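Local structure of putative branched-chain amino acid aminotransferase IlvE (Streptococcus mutans, 4DQN) at residues A[27-32]-A[146-151]; A[75-80]-A[327-332]. The protein probably catalyses the pyridoxal-phosphate-dependent transfer of the amino group between leucine, isoleucine or valine and 2-oxoglutarate. All blocks are in the same frame, centred on the assembly; numbering follows the deposited sequence.

Contact 1 (A[27-32]-A[146-151]); sequences SYYKDG and DEYIFT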
loop_
_atom_site.group_PDB
_atom_site.type_symbol
_atom_site.label_atom_id
_atom_site.label_comp_id
_atom_site.label_asym_id
_atom_site.label_seq_id
_atom_site.Cartn_x
_atom_site.Cartn_y
_atom_site.Cartn_z
ATOM N N SER A 27 -19.826 -9.667 2.576
ATOM C CA SER A 27 -20.268 -10.170 1.285
ATOM C C SER A 27 -19.024 -10.650 0.564
ATOM O O SER A 27 -17.965 -10.016 0.662
ATOM C CB SER A 27 -20.958 -9.060 0.479
ATOM O OG SER A 27 -21.413 -9.534 -0.788
ATOM N N TYR A 28 -19.149 -11.772 -0.139
ATOM C CA TYR A 28 -18.020 -12.371 -0.838
ATOM C C TYR A 28 -18.214 -12.264 -2.341
ATOM O O TYR A 28 -19.325 -12.448 -2.846
ATOM C CB TYR A 28 -17.857 -13.853 -0.443
ATOM C CG TYR A 28 -17.487 -14.082 1.013
ATOM C CD1 TYR A 28 -18.457 -14.064 2.011
ATOM C CD2 TYR A 28 -16.172 -14.335 1.384
ATOM C CE1 TYR A 28 -18.122 -14.285 3.344
ATOM C CE2 TYR A 28 -15.828 -14.564 2.722
ATOM C CZ TYR A 28 -16.812 -14.531 3.685
ATOM O OH TYR A 28 -16.489 -14.745 5.008
ATOM N N TYR A 29 -17.134 -11.955 -3.058
ATOM C CA TYR A 29 -17.162 -11.942 -4.515
ATOM C C TYR A 29 -16.410 -13.172 -5.008
ATOM O O TYR A 29 -15.246 -13.382 -4.667
ATOM C CB TYR A 29 -16.504 -10.661 -5.026
ATOM C CG TYR A 29 -16.510 -10.435 -6.522
ATOM C CD1 TYR A 29 -15.540 -11.008 -7.338
ATOM C CD2 TYR A 29 -17.443 -9.592 -7.108
ATOM C CE1 TYR A 29 -15.528 -10.774 -8.708
ATOM C CE2 TYR A 29 -17.440 -9.345 -8.481
ATOM C CZ TYR A 29 -16.474 -9.943 -9.271
ATOM O OH TYR A 29 -16.454 -9.706 -10.632
ATOM N N LYS A 30 -17.102 -13.999 -5.783
ATOM C CA LYS A 30 -16.523 -15.186 -6.406
ATOM C C LYS A 30 -17.167 -15.375 -7.775
ATOM O O LYS A 30 -18.332 -15.024 -7.965
ATOM C CB LYS A 30 -16.785 -16.439 -5.554
ATOM C CG LYS A 30 -16.380 -16.309 -4.086
ATOM C CD LYS A 30 -16.649 -17.579 -3.282
ATOM C CE LYS A 30 -16.588 -17.278 -1.782
ATOM N NZ LYS A 30 -16.456 -18.494 -0.930
ATOM N N ASP A 31 -16.404 -15.920 -8.720
ATOM C CA ASP A 31 -16.922 -16.248 -10.048
ATOM C C ASP A 31 -17.579 -15.049 -10.723
ATOM O O ASP A 31 -18.638 -15.176 -11.331
ATOM C CB ASP A 31 -17.912 -17.416 -9.960
ATOM C CG ASP A 31 -17.285 -18.659 -9.364
ATOM O OD1 ASP A 31 -16.169 -19.026 -9.799
ATOM O OD2 ASP A 31 -17.900 -19.267 -8.458
ATOM N N GLY A 32 -16.954 -13.883 -10.586
ATOM C CA GLY A 32 -17.448 -12.673 -11.211
ATOM C C GLY A 32 -18.694 -12.047 -10.604
ATOM O O GLY A 32 -19.255 -11.130 -11.207
ATOM N N ASP A 146 -9.059 -13.024 -7.738
ATOM C CA ASP A 146 -10.378 -13.257 -8.314
ATOM C C ASP A 146 -11.452 -13.495 -7.255
ATOM O O ASP A 146 -12.631 -13.670 -7.582
ATOM C CB ASP A 146 -10.382 -14.318 -9.428
ATOM C CG ASP A 146 -9.738 -15.606 -9.023
ATOM O OD1 ASP A 146 -9.805 -15.977 -7.823
ATOM O OD2 ASP A 146 -9.167 -16.264 -9.923
ATOM N N GLU A 147 -11.043 -13.452 -5.987
ATOM C CA GLU A 147 -11.988 -13.476 -4.860
ATOM C C GLU A 147 -11.845 -12.203 -4.027
ATOM O O GLU A 147 -10.733 -11.737 -3.795
ATOM C CB GLU A 147 -11.733 -14.701 -3.969
ATOM C CG GLU A 147 -11.996 -16.047 -4.652
ATOM C CD GLU A 147 -11.618 -17.227 -3.772
ATOM O OE1 GLU A 147 -11.888 -17.176 -2.553
ATOM O OE2 GLU A 147 -11.034 -18.200 -4.298
ATOM N N TYR A 148 -12.961 -11.628 -3.583
ATOM C CA TYR A 148 -12.901 -10.412 -2.775
ATOM C C TYR A 148 -13.847 -10.480 -1.600
ATOM O O TYR A 148 -14.865 -11.187 -1.640
ATOM C CB TYR A 148 -13.231 -9.179 -3.634
ATOM C CG TYR A 148 -12.200 -8.959 -4.714
ATOM C CD1 TYR A 148 -12.265 -9.661 -5.911
ATOM C CD2 TYR A 148 -11.141 -8.072 -4.518
ATOM C CE1 TYR A 148 -11.303 -9.488 -6.898
ATOM C CE2 TYR A 148 -10.167 -7.882 -5.498
ATOM C CZ TYR A 148 -10.266 -8.589 -6.687
ATOM O OH TYR A 148 -9.324 -8.414 -7.667
ATOM N N ILE A 149 -13.511 -9.744 -0.545
ATOM C CA ILE A 149 -14.443 -9.538 0.564
ATOM C C ILE A 149 -14.833 -8.080 0.632
ATOM O O ILE A 149 -13.971 -7.216 0.530
ATOM C CB ILE A 149 -13.814 -9.964 1.910
ATOM C CG1 ILE A 149 -13.662 -11.488 1.949
ATOM C CG2 ILE A 149 -14.692 -9.529 3.091
ATOM C CD1 ILE A 149 -12.979 -12.011 3.207
ATOM N N PHE A 150 -16.131 -7.806 0.789
ATOM C CA PHE A 150 -16.598 -6.478 1.166
ATOM C C PHE A 150 -17.265 -6.592 2.528
ATOM O O PHE A 150 -18.221 -7.356 2.705
ATOM C CB PHE A 150 -17.576 -5.905 0.124
ATOM C CG PHE A 150 -18.175 -4.563 0.517
ATOM C CD1 PHE A 150 -17.362 -3.441 0.705
ATOM C CD2 PHE A 150 -19.547 -4.423 0.688
ATOM C CE1 PHE A 150 -17.924 -2.194 1.072
ATOM C CE2 PHE A 150 -20.121 -3.187 1.049
ATOM C CZ PHE A 150 -19.307 -2.072 1.238
ATOM N N THR A 151 -16.743 -5.857 3.504
ATOM C CA THR A 151 -17.311 -5.888 4.842
ATOM C C THR A 151 -17.506 -4.476 5.389
ATOM O O THR A 151 -16.731 -3.572 5.079
ATOM C CB THR A 151 -16.440 -6.754 5.800
ATOM O OG1 THR A 151 -17.041 -6.801 7.099
ATOM C CG2 THR A 151 -14.999 -6.214 5.913
HETATM O O HOH W 1 -13.540 -16.547 -8.336
HETATM O O HOH W 2 -14.094 -13.972 -9.607
#
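Ser-27 and Phe-150 face each other as a hydrogen-bonded antiparallel pair. Ser-27 N donates to Phe-150 O at 2.8 Å, and Phe-150 N returns a bond to Ser-27 O. Tyr-29 and Tyr-148 form the next such pair. The bond from Tyr-29 N to Tyr-148 O is nearly straight, 174° at the hydrogen. Tyr-148 N donates back to Tyr-29 O at 3.1 Å. CA-H...O contacts fill in between these bonds, the shortest from Glu-147 CA to Tyr-29 O at 3.3 Å.

Water bridges the loops just past the paired residues. One molecule accepts from Asp-31 N and donates to Asp-146 O. A second accepts from Gly-32 N, but its approach to Asp-146 O is suspiciously short and therefore doubtful.

Side chains meet on both faces of the sheet. Tyr-148 turns its edge toward the face of Tyr-29, with planes at 79° and CD1 to CD1 at 3.8 Å. The two side chains run side by side, while their rings meet edge-to-face, offset. Trp-34 adds a further edge-to-face partner to Tyr-29. On the other side, Tyr-28 lays CD2 and CE2 alongside Ile-149 CG1.

Ser-27 OG is held by Asp-35 and Lys-102. The arrangement is the antiparallel pairing of strands 24-30 and 147-157, within the large antiparallel sheet of this class-IV aminotransferase.

Contact 2 (A[75-80]-A[327-332]); sequences QLFRPN and GIQFGD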
loop_
_atom_site.group_PDB
_atom_site.type_symbol
_atom_site.label_atom_id
_atom_site.label_comp_id
_atom_site.label_asym_id
_atom_site.label_seq_id
_atom_site.Cartn_x
_atom_site.Cartn_y
_atom_site.Cartn_z
ATOM N N GLN A 75 -29.650 8.631 10.923
ATOM C CA GLN A 75 -29.502 8.864 9.493
ATOM C C GLN A 75 -28.042 8.817 9.042
ATOM O O GLN A 75 -27.125 9.034 9.834
ATOM C CB GLN A 75 -30.143 10.206 9.109
ATOM C CG GLN A 75 -29.508 11.416 9.790
ATOM C CD GLN A 75 -30.355 12.663 9.627
ATOM O OE1 GLN A 75 -31.571 12.574 9.530
ATOM N NE2 GLN A 75 -29.716 13.832 9.595
ATOM N N LEU A 76 -27.843 8.515 7.762
ATOM C CA LEU A 76 -26.527 8.570 7.137
ATOM C C LEU A 76 -26.424 9.878 6.379
ATOM O O LEU A 76 -27.448 10.486 6.038
ATOM C CB LEU A 76 -26.358 7.407 6.157
ATOM C CG LEU A 76 -26.317 6.025 6.794
ATOM C CD1 LEU A 76 -26.321 4.952 5.708
ATOM C CD2 LEU A 76 -25.081 5.882 7.696
ATOM N N PHE A 77 -25.191 10.308 6.120
ATOM C CA PHE A 77 -24.918 11.571 5.447
ATOM C C PHE A 77 -24.135 11.316 4.157
ATOM O O PHE A 77 -22.954 10.940 4.195
ATOM C CB PHE A 77 -24.128 12.487 6.392
ATOM C CG PHE A 77 -23.657 13.770 5.758
ATOM C CD1 PHE A 77 -24.531 14.841 5.586
ATOM C CD2 PHE A 77 -22.330 13.915 5.347
ATOM C CE1 PHE A 77 -24.093 16.030 5.004
ATOM C CE2 PHE A 77 -21.887 15.093 4.764
ATOM C CZ PHE A 77 -22.770 16.157 4.592
ATOM N N ARG A 78 -24.813 11.511 3.027
ATOM C CA ARG A 78 -24.222 11.355 1.700
ATOM C C ARG A 78 -23.478 10.023 1.457
ATOM O O ARG A 78 -22.395 10.031 0.883
ATOM C CB ARG A 78 -23.285 12.544 1.415
ATOM C CG ARG A 78 -23.987 13.919 1.494
ATOM C CD ARG A 78 -22.994 15.093 1.399
ATOM N NE ARG A 78 -22.690 15.747 0.105
ATOM C CZ ARG A 78 -22.976 15.322 -1.124
ATOM N NH1 ARG A 78 -23.613 14.199 -1.340
ATOM N NH2 ARG A 78 -22.618 16.046 -2.177
ATOM N N PRO A 79 -24.065 8.876 1.862
ATOM C CA PRO A 79 -23.289 7.646 1.685
ATOM C C PRO A 79 -23.140 7.279 0.212
ATOM O O PRO A 79 -22.248 6.496 -0.107
ATOM C CB PRO A 79 -24.135 6.598 2.400
ATOM C CG PRO A 79 -25.561 7.125 2.286
ATOM C CD PRO A 79 -25.400 8.607 2.439
ATOM N N ASN A 80 -23.993 7.820 -0.662
ATOM C CA ASN A 80 -23.807 7.660 -2.106
ATOM C C ASN A 80 -22.440 8.161 -2.562
ATOM O O ASN A 80 -21.829 7.591 -3.481
ATOM C CB ASN A 80 -24.903 8.399 -2.887
ATOM C CG ASN A 80 -24.869 9.899 -2.653
ATOM O OD1 ASN A 80 -24.885 10.360 -1.508
ATOM N ND2 ASN A 80 -24.800 10.669 -3.735
ATOM N N GLY A 327 -24.897 20.720 11.755
ATOM C CA GLY A 327 -26.339 20.882 11.915
ATOM C C GLY A 327 -27.103 20.027 10.916
ATOM O O GLY A 327 -28.085 19.359 11.254
ATOM N N ILE A 328 -26.641 20.043 9.676
ATOM C CA ILE A 328 -27.255 19.251 8.625
ATOM C C ILE A 328 -27.099 17.762 8.905
ATOM O O ILE A 328 -28.057 16.992 8.777
ATOM C CB ILE A 328 -26.630 19.588 7.262
ATOM C CG1 ILE A 328 -27.081 20.982 6.823
ATOM C CG2 ILE A 328 -27.023 18.551 6.198
ATOM C CD1 ILE A 328 -26.204 21.580 5.739
ATOM N N GLN A 329 -25.893 17.361 9.293
ATOM C CA GLN A 329 -25.610 15.953 9.560
ATOM C C GLN A 329 -26.476 15.410 10.695
ATOM O O GLN A 329 -27.036 14.318 10.590
ATOM C CB GLN A 329 -24.122 15.775 9.855
ATOM C CG GLN A 329 -23.227 16.041 8.634
ATOM C CD GLN A 329 -21.760 16.188 8.982
ATOM O OE1 GLN A 329 -21.415 16.639 10.073
ATOM N NE2 GLN A 329 -20.879 15.806 8.048
ATOM N N PHE A 330 -26.602 16.177 11.772
ATOM C CA PHE A 330 -27.389 15.730 12.922
ATOM C C PHE A 330 -28.873 16.065 12.803
ATOM O O PHE A 330 -29.649 15.761 13.715
ATOM C CB PHE A 330 -26.840 16.315 14.224
ATOM C CG PHE A 330 -25.555 15.688 14.680
ATOM C CD1 PHE A 330 -25.562 14.583 15.522
ATOM C CD2 PHE A 330 -24.338 16.224 14.294
ATOM C CE1 PHE A 330 -24.371 14.013 15.956
ATOM C CE2 PHE A 330 -23.144 15.663 14.725
ATOM C CZ PHE A 330 -23.162 14.553 15.553
ATOM N N GLY A 331 -29.263 16.688 11.693
ATOM C CA GLY A 331 -30.669 16.884 11.377
ATOM C C GLY A 331 -31.289 18.157 11.930
ATOM O O GLY A 331 -32.493 18.336 11.837
ATOM N N ASP A 332 -30.473 19.032 12.514
ATOM C CA ASP A 332 -30.974 20.266 13.118
ATOM C C ASP A 332 -31.067 21.414 12.119
ATOM O O ASP A 332 -31.642 22.456 12.435
ATOM C CB ASP A 332 -30.080 20.705 14.281
ATOM C CG ASP A 332 -30.102 19.728 15.440
ATOM O OD1 ASP A 332 -31.167 19.138 15.720
ATOM O OD2 ASP A 332 -29.042 19.554 16.073
#
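Gln-329 lies over the Phe-77 ring where the last turn of helix 316-329 meets strand 74-77. The helix ends in a Schellman motif: Gly-331 has positive phi, Gly-331 N bonds to Ile-328 O, and Asp-332 N makes a weak bond to Gly-327 O.

The tight part is centred on Phe-77. Gln-329 CG sits over one face of its ring in a CH-pi contact, 3.6 Å from the centroid. The amide NE2 of Gln-329 also lies over this face, 3.5 Å from Phe-77 CE2. The amide stands almost upright on the ring, with the planes 89° apart. Arg-78 CG lies over the opposite face, so the ring is clamped between two aliphatic carbons. Ile-328 CG2 meets the ring edge at CE1, 4.0 Å away. Phe-77 CG is anti to its own N (chi1 174°), which carries the ring out toward the helix. Tyr-67 and Ile-340, on the flanking strands, also touch Phe-77, and Trp-339 meets its ring with the planes near perpendicular.

Toward Gly-331 the contact thins out and solvent comes closer. Gly-331 is exposed, and its N is 3.6 Å from Gln-75 NE2. The Phe-330 side chain starts away from strand 74-77 and meets Tyr-67 edge-to-face instead. Gln-75 is buried and spans this looser side with an extended side chain. Its two amide ends serve different elements: OE1 bonds to Lys-342, and NE2 turns to the helix end. NE2 donates to Gln-329 O at 2.9 Å, coming from above the carbonyl plane, 53° out of it.

From the N terminus, the chain first runs through strand 24-30, whose end and following turn make up 27-32. It then passes 75-80, the end of strand 74-77 and the start of helix 79-92, before strand 147-157 returns to pair with 24-30. Contact 1 closes that loop of 113 residues. Contact 2 closes a longer one, 246 residues, when helix 316-329 comes back to 75-80. The two loops cross, because 75-80 lies inside the first and 146-151 inside the second. Both contacts reach the same antiparallel sheet. Contact 1 joins two neighbouring strands within it, whereas contact 2 sets the C-terminal end of helix 316-329 against strand 74-77. Their centres are 30 Å apart, and they do not touch.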